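Local coordinates for K Homology domain-containing protein (Pyrococcus horikoshii, PDB 2E3U) that probably binds RNA through its two type I KH domains, acting as a pre-ribosomal RNA processing factor, at residues K42-V47 / S163-T168; V97-R102 / E117-I122; E156-S161 / E179-A184. All blocks are in the same frame, centred on the assembly; numbering follows the deposited sequence.

In the fold
Two KH units follow one another along the chain, each with a three-stranded antiparallel sheet of order 1-3-2. Contact 1 joins helix 42-49 of the first to strand 161-165 and its following turn in the second. Contact 2, nested within the loop that contact 1 closes, sets the end of helix 87-101 against edge strand 118-123. Their centres lie about 10 Å apart; a probable hydrogen bond R44 NE to I100 O joins two first-unit helices, and another, R102 NH1 to T168 OG1, crosses to the second unit. Contact 3, internal to that unit, opens after contact 2 closes and alternates with contact 1; its centre is about 15 Å from that of contact 2, linked by a K182–E120 salt bridge, and 21 Å from that of contact 1.

Contact 1: residues K42-V47 / S163-T168; sequences KDRIAV and SVYGKT
Y165 swings its CG anti to the backbone N (chi1 -174°), which carries the ring out from strand 161-165 toward helix 42-49, while R44 folds at chi2 and chi3 (-63° and -69°) to bring CG and CD obliquely up to the phenol's hydroxyl end. The two backbones stay far apart, the CA atoms of R44 and Y165 being 11.0 Å from each other, so the tyrosine ring and the arginine stem span most of the gap, with D43 meeting the phenol's end. CD of R44 lies 3.6 Å from Y165 OH, and the same CD is 3.9 Å from CZ of Y165. Farther out, CZ of R44 is 5.7 Å from the centroid of the Y165 ring, at most a weak cation-pi attraction; the R44 guanidinium is instead directed by its NE, which donates to the carbonyl O of I100. From D43, next in sequence to R44, OD1 comes to the edge of the ring, close to its plane. Its modelled distance of 2.4 Å from Y165 OH is too short to be trusted in detail. Behind the ring, a type II' turn from Y165 to T168 reverses the chain, held by the backbone hydrogen bonds Y165 N to T168 O and T168 N to Y165 O, each 3.0 Å. G166 suits its corner because its positive phi is easy without a side chain. A phenylalanine in place of Y165 lacks the hydroxyl, and would probably leave R44 CD with less to pack on and take away the polar group next to the D43 carboxylate. Tyrosine thus suits a surface bridge between two KH units: the ring spans the distance, and its hydroxyl can sit beside both an acid and the apolar part of a base, consistent with a modest, partly solvated link.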
loop_
_atom_site.group_PDB
_atom_site.type_symbol
_atom_site.label_atom_id
_atom_site.label_comp_id
_atom_site.label_asym_id
_atom_site.label_seq_id
_atom_site.Cartn_x
_atom_site.Cartn_y
_atom_site.Cartn_z
ATOM N N LYS A 42 -12.824 -3.070 -8.205
ATOM C CA LYS A 42 -14.217 -3.106 -7.717
ATOM C C LYS A 42 -14.330 -3.844 -6.370
ATOM O O LYS A 42 -15.095 -3.454 -5.470
ATOM C CB LYS A 42 -15.128 -3.742 -8.762
ATOM C CG LYS A 42 -15.704 -2.760 -9.811
ATOM C CD LYS A 42 -14.732 -2.456 -10.965
ATOM C CE LYS A 42 -14.787 -3.494 -12.105
ATOM N NZ LYS A 42 -16.087 -3.541 -12.865
ATOM N N ASP A 43 -13.560 -4.919 -6.263
ATOM C CA ASP A 43 -13.270 -5.608 -5.010
ATOM C C ASP A 43 -13.046 -4.679 -3.779
ATOM O O ASP A 43 -13.451 -4.988 -2.643
ATOM C CB ASP A 43 -12.026 -6.496 -5.246
ATOM C CG ASP A 43 -12.044 -7.767 -4.424
ATOM O OD1 ASP A 43 -11.271 -7.837 -3.432
ATOM O OD2 ASP A 43 -12.822 -8.695 -4.770
ATOM N N ARG A 44 -12.415 -3.539 -4.000
ATOM C CA ARG A 44 -11.966 -2.715 -2.867
ATOM C C ARG A 44 -12.823 -1.503 -2.520
ATOM O O ARG A 44 -12.638 -0.882 -1.457
ATOM C CB ARG A 44 -10.493 -2.327 -3.037
ATOM C CG ARG A 44 -9.583 -3.541 -3.095
ATOM C CD ARG A 44 -9.624 -4.332 -1.808
ATOM N NE ARG A 44 -8.989 -3.580 -0.719
ATOM C CZ ARG A 44 -8.901 -4.012 0.538
ATOM N NH1 ARG A 44 -8.297 -3.272 1.451
ATOM N NH2 ARG A 44 -9.383 -5.210 0.876
ATOM N N ILE A 45 -13.759 -1.174 -3.398
ATOM C CA ILE A 45 -14.520 0.076 -3.308
ATOM C C ILE A 45 -15.281 0.141 -1.981
ATOM O O ILE A 45 -15.249 1.180 -1.270
ATOM C CB ILE A 45 -15.481 0.206 -4.511
ATOM C CG1 ILE A 45 -14.701 0.613 -5.767
ATOM C CG2 ILE A 45 -16.678 1.187 -4.210
ATOM C CD1 ILE A 45 -15.559 0.514 -7.077
ATOM N N ALA A 46 -15.950 -0.977 -1.664
ATOM C CA ALA A 46 -16.710 -1.120 -0.438
ATOM C C ALA A 46 -15.850 -0.850 0.815
ATOM O O ALA A 46 -16.330 -0.233 1.762
ATOM C CB ALA A 46 -17.429 -2.524 -0.373
ATOM N N VAL A 47 -14.582 -1.276 0.804
ATOM C CA VAL A 47 -13.663 -0.953 1.917
ATOM C C VAL A 47 -13.201 0.518 1.943
ATOM O O VAL A 47 -13.053 1.116 3.034
ATOM C CB VAL A 47 -12.480 -1.983 2.068
ATOM C CG1 VAL A 47 -11.618 -1.989 0.878
ATOM C CG2 VAL A 47 -11.619 -1.664 3.264
ATOM N N SER A 163 1.689 -5.300 1.725
ATOM C CA SER A 163 0.423 -5.905 1.314
ATOM C C SER A 163 0.612 -6.683 -0.009
ATOM O O SER A 163 1.008 -6.113 -1.035
ATOM C CB SER A 163 -0.640 -4.805 1.133
ATOM O OG SER A 163 -1.805 -5.350 0.571
ATOM N N VAL A 164 0.380 -7.989 0.051
ATOM C CA VAL A 164 0.436 -8.845 -1.115
ATOM C C VAL A 164 -1.018 -9.088 -1.547
ATOM O O VAL A 164 -1.838 -9.595 -0.797
ATOM C CB VAL A 164 1.224 -10.143 -0.805
ATOM C CG1 VAL A 164 1.469 -10.969 -2.072
ATOM C CG2 VAL A 164 2.568 -9.797 -0.164
ATOM N N TYR A 165 -1.341 -8.688 -2.757
ATOM C CA TYR A 165 -2.726 -8.642 -3.178
ATOM C C TYR A 165 -2.762 -8.764 -4.699
ATOM O O TYR A 165 -2.162 -7.959 -5.404
ATOM C CB TYR A 165 -3.403 -7.331 -2.696
ATOM C CG TYR A 165 -4.883 -7.276 -2.983
ATOM C CD1 TYR A 165 -5.364 -6.627 -4.119
ATOM C CD2 TYR A 165 -5.806 -7.920 -2.146
ATOM C CE1 TYR A 165 -6.727 -6.609 -4.421
ATOM C CE2 TYR A 165 -7.179 -7.896 -2.426
ATOM C CZ TYR A 165 -7.632 -7.234 -3.571
ATOM O OH TYR A 165 -8.990 -7.184 -3.868
ATOM N N GLY A 166 -3.445 -9.798 -5.190
ATOM C CA GLY A 166 -3.546 -10.063 -6.619
ATOM C C GLY A 166 -2.179 -10.072 -7.275
ATOM O O GLY A 166 -1.303 -10.875 -6.916
ATOM N N LYS A 167 -1.996 -9.148 -8.214
ATOM C CA LYS A 167 -0.811 -9.100 -9.051
ATOM C C LYS A 167 0.266 -8.137 -8.535
ATOM O O LYS A 167 1.256 -7.884 -9.224
ATOM C CB LYS A 167 -1.213 -8.770 -10.508
ATOM C CG LYS A 167 -2.056 -9.867 -11.182
ATOM C CD LYS A 167 -2.272 -9.610 -12.670
ATOM C CE LYS A 167 -1.104 -10.155 -13.515
ATOM N NZ LYS A 167 -1.422 -10.156 -14.981
ATOM N N THR A 168 0.088 -7.613 -7.328
ATOM C CA THR A 168 1.039 -6.636 -6.781
ATOM C C THR A 168 1.472 -6.985 -5.383
ATOM O O THR A 168 0.811 -7.754 -4.695
ATOM C CB THR A 168 0.467 -5.209 -6.718
ATOM O OG1 THR A 168 -0.657 -5.181 -5.824
ATOM C CG2 THR A 168 0.051 -4.677 -8.120
#

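Contact 2: residues V97-R102 / E117-I122; sequences VLAIGR and EYLEII
The backbone N of R102 is shared by the carbonyls of L98 and A99, both of which touch L119: L98 O at 2.9 Å and, more weakly, A99 O at 3.2 Å, which holds the last turn of helix 87-101 as the chain leaves it. L119 reaches from edge strand 118-123 to the helix with its CG anti to the backbone N (chi1 173°), and its two methyls divide the work: CD2 meets CB of L98 at 3.7 Å and CD1 lies 4.2 Å from CB of A99. The small alanine lets the branched leucine come near the helix surface. Two residues farther along the strand, I121 crosses R102 at about a right angle. Its CD1 packs 3.7 Å from R102 CG, and its CG2 lies 3.8 Å from R102 CD, so isoleucine's two branches grip the arginine's aliphatic stem. The charged end goes elsewhere: R102 NH1 is hydrogen-bonded to T168 OG1. No hydrogen bond crosses between the two segments; the end of helix 87-101 therefore rests on the second unit's sheet through hydrocarbon, arginine serving as both greasy stem and polar tether.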
loop_
_atom_site.group_PDB
_atom_site.type_symbol
_atom_site.label_atom_id
_atom_site.label_comp_id
_atom_site.label_asym_id
_atom_site.label_seq_id
_atom_site.Cartn_x
_atom_site.Cartn_y
_atom_site.Cartn_z
ATOM N N VAL A 97 -5.898 6.009 -0.789
ATOM C CA VAL A 97 -6.809 5.352 -1.737
ATOM C C VAL A 97 -6.165 4.189 -2.509
ATOM O O VAL A 97 -6.736 3.064 -2.571
ATOM C CB VAL A 97 -7.369 6.367 -2.774
ATOM C CG1 VAL A 97 -8.193 5.670 -3.854
ATOM C CG2 VAL A 97 -8.192 7.446 -2.049
ATOM N N LEU A 98 -5.021 4.476 -3.137
ATOM C CA LEU A 98 -4.225 3.433 -3.830
ATOM C C LEU A 98 -3.778 2.268 -2.931
ATOM O O LEU A 98 -3.799 1.122 -3.369
ATOM C CB LEU A 98 -2.964 4.037 -4.471
ATOM C CG LEU A 98 -3.174 4.923 -5.682
ATOM C CD1 LEU A 98 -1.818 5.514 -6.043
ATOM C CD2 LEU A 98 -3.773 4.042 -6.846
ATOM N N ALA A 99 -3.339 2.594 -1.703
ATOM C CA ALA A 99 -2.933 1.604 -0.707
ATOM C C ALA A 99 -4.117 0.674 -0.311
ATOM O O ALA A 99 -3.966 -0.538 -0.289
ATOM C CB ALA A 99 -2.346 2.306 0.541
ATOM N N ILE A 100 -5.275 1.263 0.010
ATOM C CA ILE A 100 -6.512 0.497 0.223
ATOM C C ILE A 100 -6.864 -0.378 -1.013
ATOM O O ILE A 100 -7.162 -1.555 -0.894
ATOM C CB ILE A 100 -7.695 1.447 0.601
ATOM C CG1 ILE A 100 -7.359 2.185 1.908
ATOM C CG2 ILE A 100 -9.052 0.650 0.737
ATOM C CD1 ILE A 100 -8.344 3.341 2.245
ATOM N N GLY A 101 -6.814 0.208 -2.191
ATOM C CA GLY A 101 -7.048 -0.517 -3.408
ATOM C C GLY A 101 -6.131 -1.683 -3.626
ATOM O O GLY A 101 -6.560 -2.688 -4.210
ATOM N N ARG A 102 -4.880 -1.570 -3.171
ATOM C CA ARG A 102 -3.903 -2.656 -3.292
ATOM C C ARG A 102 -3.857 -3.597 -2.066
ATOM O O ARG A 102 -2.840 -4.267 -1.775
ATOM C CB ARG A 102 -2.522 -2.057 -3.589
ATOM C CG ARG A 102 -2.410 -1.448 -4.975
ATOM C CD ARG A 102 -2.364 -2.562 -6.026
ATOM N NE ARG A 102 -3.653 -2.886 -6.611
ATOM C CZ ARG A 102 -4.006 -4.093 -7.057
ATOM N NH1 ARG A 102 -3.195 -5.146 -6.940
ATOM N NH2 ARG A 102 -5.204 -4.256 -7.595
ATOM N N GLU A 117 6.743 9.231 4.849
ATOM C CA GLU A 117 6.225 7.898 4.510
ATOM C C GLU A 117 5.695 7.917 3.080
ATOM O O GLU A 117 5.025 8.877 2.671
ATOM C CB GLU A 117 5.149 7.449 5.498
ATOM C CG GLU A 117 5.341 6.049 5.993
ATOM C CD GLU A 117 6.113 5.954 7.276
ATOM O OE1 GLU A 117 6.717 6.917 7.750
ATOM O OE2 GLU A 117 6.133 4.869 7.835
ATOM N N TYR A 118 6.021 6.866 2.330
ATOM C CA TYR A 118 5.684 6.754 0.912
ATOM C C TYR A 118 5.062 5.393 0.641
ATOM O O TYR A 118 5.168 4.471 1.455
ATOM C CB TYR A 118 6.940 6.898 0.039
ATOM C CG TYR A 118 7.645 8.244 0.155
ATOM C CD1 TYR A 118 7.472 9.238 -0.809
ATOM C CD2 TYR A 118 8.474 8.518 1.234
ATOM C CE1 TYR A 118 8.120 10.473 -0.690
ATOM C CE2 TYR A 118 9.121 9.747 1.364
ATOM C CZ TYR A 118 8.929 10.719 0.408
ATOM O OH TYR A 118 9.600 11.921 0.547
ATOM N N LEU A 119 4.433 5.295 -0.520
ATOM C CA LEU A 119 3.784 4.104 -0.988
ATOM C C LEU A 119 4.568 3.661 -2.198
ATOM O O LEU A 119 4.925 4.493 -3.008
ATOM C CB LEU A 119 2.331 4.399 -1.398
ATOM C CG LEU A 119 1.594 3.267 -2.071
ATOM C CD1 LEU A 119 1.463 1.990 -1.190
ATOM C CD2 LEU A 119 0.200 3.774 -2.570
ATOM N N GLU A 120 4.835 2.362 -2.307
ATOM C CA GLU A 120 5.436 1.803 -3.500
ATOM C C GLU A 120 4.667 0.555 -3.902
ATOM O O GLU A 120 4.540 -0.362 -3.114
ATOM C CB GLU A 120 6.953 1.511 -3.322
ATOM C CG GLU A 120 7.525 0.544 -4.416
ATOM C CD GLU A 120 8.958 0.817 -4.866
ATOM O OE1 GLU A 120 9.326 0.367 -5.979
ATOM O OE2 GLU A 120 9.746 1.460 -4.140
ATOM N N ILE A 121 4.147 0.537 -5.124
ATOM C CA ILE A 121 3.468 -0.644 -5.677
ATOM C C ILE A 121 4.335 -1.369 -6.712
ATOM O O ILE A 121 4.795 -0.789 -7.689
ATOM C CB ILE A 121 2.132 -0.316 -6.383
ATOM C CG1 ILE A 121 1.322 0.760 -5.659
ATOM C CG2 ILE A 121 1.309 -1.590 -6.626
ATOM C CD1 ILE A 121 0.795 0.365 -4.366
ATOM N N ILE A 122 4.512 -2.663 -6.489
ATOM C CA ILE A 122 5.325 -3.515 -7.341
ATOM C C ILE A 122 4.428 -4.526 -8.050
ATOM O O ILE A 122 3.660 -5.230 -7.400
ATOM C CB ILE A 122 6.387 -4.282 -6.477
ATOM C CG1 ILE A 122 7.402 -3.313 -5.858
ATOM C CG2 ILE A 122 7.121 -5.313 -7.293
ATOM C CD1 ILE A 122 8.027 -2.339 -6.887
#

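Contact 3: residues E156-S161 / E179-A184; sequences EMSGAS and EIAKTA
S158, I180 and A181 form the heart of the helix-to-helix seam in this type I KH fold, where the end of helix 149-158, at which S158 opens an ST turn, packs on helix 175-189. CB of S158 sits 3.6 Å from I180 CG2, the methyl branch anti to the I180 backbone N, and OG of S158 lies 3.6 Å from A181 CB. Just past the helix end, A160 CB meets A181 CB at 3.9 Å. Serine and two alanines suit this place because their shortness lets the backbones draw together, with the CA atoms of S158 and A181 only 5.5 Å apart.

Farther out, I171 of strand 168-173 touches both A160 and A181, while L201 of helix 194-203 touches I180. G159 makes the bend: at its positive phi, a side chain would be jammed against the carbonyl O of S158. What sets the serine is its own hydroxyl, which is also hydrogen-bonded to the carbonyl O of I154. Two bonds thus satisfy a buried hydroxyl and fix its rotation. The second closes the ST turn: with OG standing between the backbone N and the carbonyl carbon (chi1 73°), S158 OG accepts from A160 N at 3.1 Å, the N-H...O angle being 156°.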
loop_
_atom_site.group_PDB
_atom_site.type_symbol
_atom_site.label_atom_id
_atom_site.label_comp_id
_atom_site.label_asym_id
_atom_site.label_seq_id
_atom_site.Cartn_x
_atom_site.Cartn_y
_atom_site.Cartn_z
ATOM N N GLU A 156 8.579 -6.606 10.366
ATOM C CA GLU A 156 9.210 -6.343 11.659
ATOM C C GLU A 156 10.620 -5.827 11.429
ATOM O O GLU A 156 11.007 -4.806 11.991
ATOM C CB GLU A 156 9.260 -7.613 12.527
ATOM C CG GLU A 156 9.915 -7.385 13.904
ATOM C CD GLU A 156 9.133 -6.381 14.744
ATOM O OE1 GLU A 156 9.750 -5.482 15.368
ATOM O OE2 GLU A 156 7.880 -6.480 14.757
ATOM N N MET A 157 11.357 -6.526 10.560
ATOM C CA MET A 157 12.783 -6.271 10.360
ATOM C C MET A 157 13.095 -5.077 9.483
ATOM O O MET A 157 14.056 -4.370 9.745
ATOM C CB MET A 157 13.504 -7.534 9.902
ATOM C CG MET A 157 13.983 -8.344 11.149
ATOM S SD MET A 157 14.974 -9.696 10.624
ATOM C CE MET A 157 15.161 -10.753 12.058
ATOM N N SER A 158 12.282 -4.844 8.462
ATOM C CA SER A 158 12.436 -3.654 7.615
ATOM C C SER A 158 11.746 -2.386 8.195
ATOM O O SER A 158 12.173 -1.298 7.906
ATOM C CB SER A 158 11.848 -3.916 6.233
ATOM O OG SER A 158 10.424 -3.923 6.320
ATOM N N GLY A 159 10.686 -2.546 8.978
ATOM C CA GLY A 159 9.892 -1.418 9.478
ATOM C C GLY A 159 8.806 -0.927 8.487
ATOM O O GLY A 159 7.998 -0.040 8.812
ATOM N N ALA A 160 8.806 -1.467 7.276
ATOM C CA ALA A 160 7.779 -1.185 6.286
ATOM C C ALA A 160 6.492 -2.031 6.517
ATOM O O ALA A 160 6.543 -3.109 7.086
ATOM C CB ALA A 160 8.324 -1.425 4.872
ATOM N N SER A 161 5.350 -1.518 6.073
ATOM C CA SER A 161 4.117 -2.290 6.007
ATOM C C SER A 161 4.051 -2.883 4.603
ATOM O O SER A 161 4.433 -2.223 3.638
ATOM C CB SER A 161 2.914 -1.377 6.239
ATOM O OG SER A 161 2.889 -0.794 7.534
ATOM N N GLU A 179 13.046 0.221 0.657
ATOM C CA GLU A 179 14.165 -0.347 -0.051
ATOM C C GLU A 179 14.591 -1.706 0.543
ATOM O O GLU A 179 14.873 -2.658 -0.200
ATOM C CB GLU A 179 15.321 0.670 -0.007
ATOM C CG GLU A 179 16.192 0.683 -1.217
ATOM C CD GLU A 179 16.898 -0.629 -1.431
ATOM O OE1 GLU A 179 16.917 -1.091 -2.600
ATOM O OE2 GLU A 179 17.435 -1.194 -0.434
ATOM N N ILE A 180 14.633 -1.797 1.877
ATOM C CA ILE A 180 14.915 -3.049 2.582
ATOM C C ILE A 180 13.842 -4.150 2.348
ATOM O O ILE A 180 14.193 -5.309 2.082
ATOM C CB ILE A 180 15.086 -2.808 4.104
ATOM C CG1 ILE A 180 16.319 -1.947 4.389
ATOM C CG2 ILE A 180 15.187 -4.169 4.896
ATOM C CD1 ILE A 180 16.358 -1.413 5.798
ATOM N N ALA A 181 12.552 -3.798 2.502
ATOM C CA ALA A 181 11.436 -4.755 2.283
ATOM C C ALA A 181 11.409 -5.135 0.830
ATOM O O ALA A 181 11.326 -6.306 0.502
ATOM C CB ALA A 181 10.052 -4.172 2.720
ATOM N N LYS A 182 11.492 -4.150 -0.050
ATOM C CA LYS A 182 11.577 -4.412 -1.495
ATOM C C LYS A 182 12.645 -5.449 -1.852
ATOM O O LYS A 182 12.368 -6.412 -2.576
ATOM C CB LYS A 182 11.829 -3.105 -2.292
ATOM C CG LYS A 182 11.422 -3.195 -3.747
ATOM C CD LYS A 182 11.934 -2.028 -4.607
ATOM C CE LYS A 182 11.843 -2.399 -6.094
ATOM N NZ LYS A 182 11.732 -1.221 -6.999
ATOM N N THR A 183 13.870 -5.202 -1.395
ATOM C CA THR A 183 15.006 -6.131 -1.612
ATOM C C THR A 183 14.771 -7.566 -1.088
ATOM O O THR A 183 15.022 -8.514 -1.818
ATOM C CB THR A 183 16.307 -5.568 -1.030
ATOM O OG1 THR A 183 16.518 -4.255 -1.562
ATOM C CG2 THR A 183 17.483 -6.427 -1.414
ATOM N N ALA A 184 14.263 -7.711 0.145
ATOM C CA ALA A 184 13.907 -9.020 0.714
ATOM C C ALA A 184 12.862 -9.738 -0.143
ATOM O O ALA A 184 12.991 -10.920 -0.433
ATOM C CB ALA A 184 13.383 -8.847 2.118
#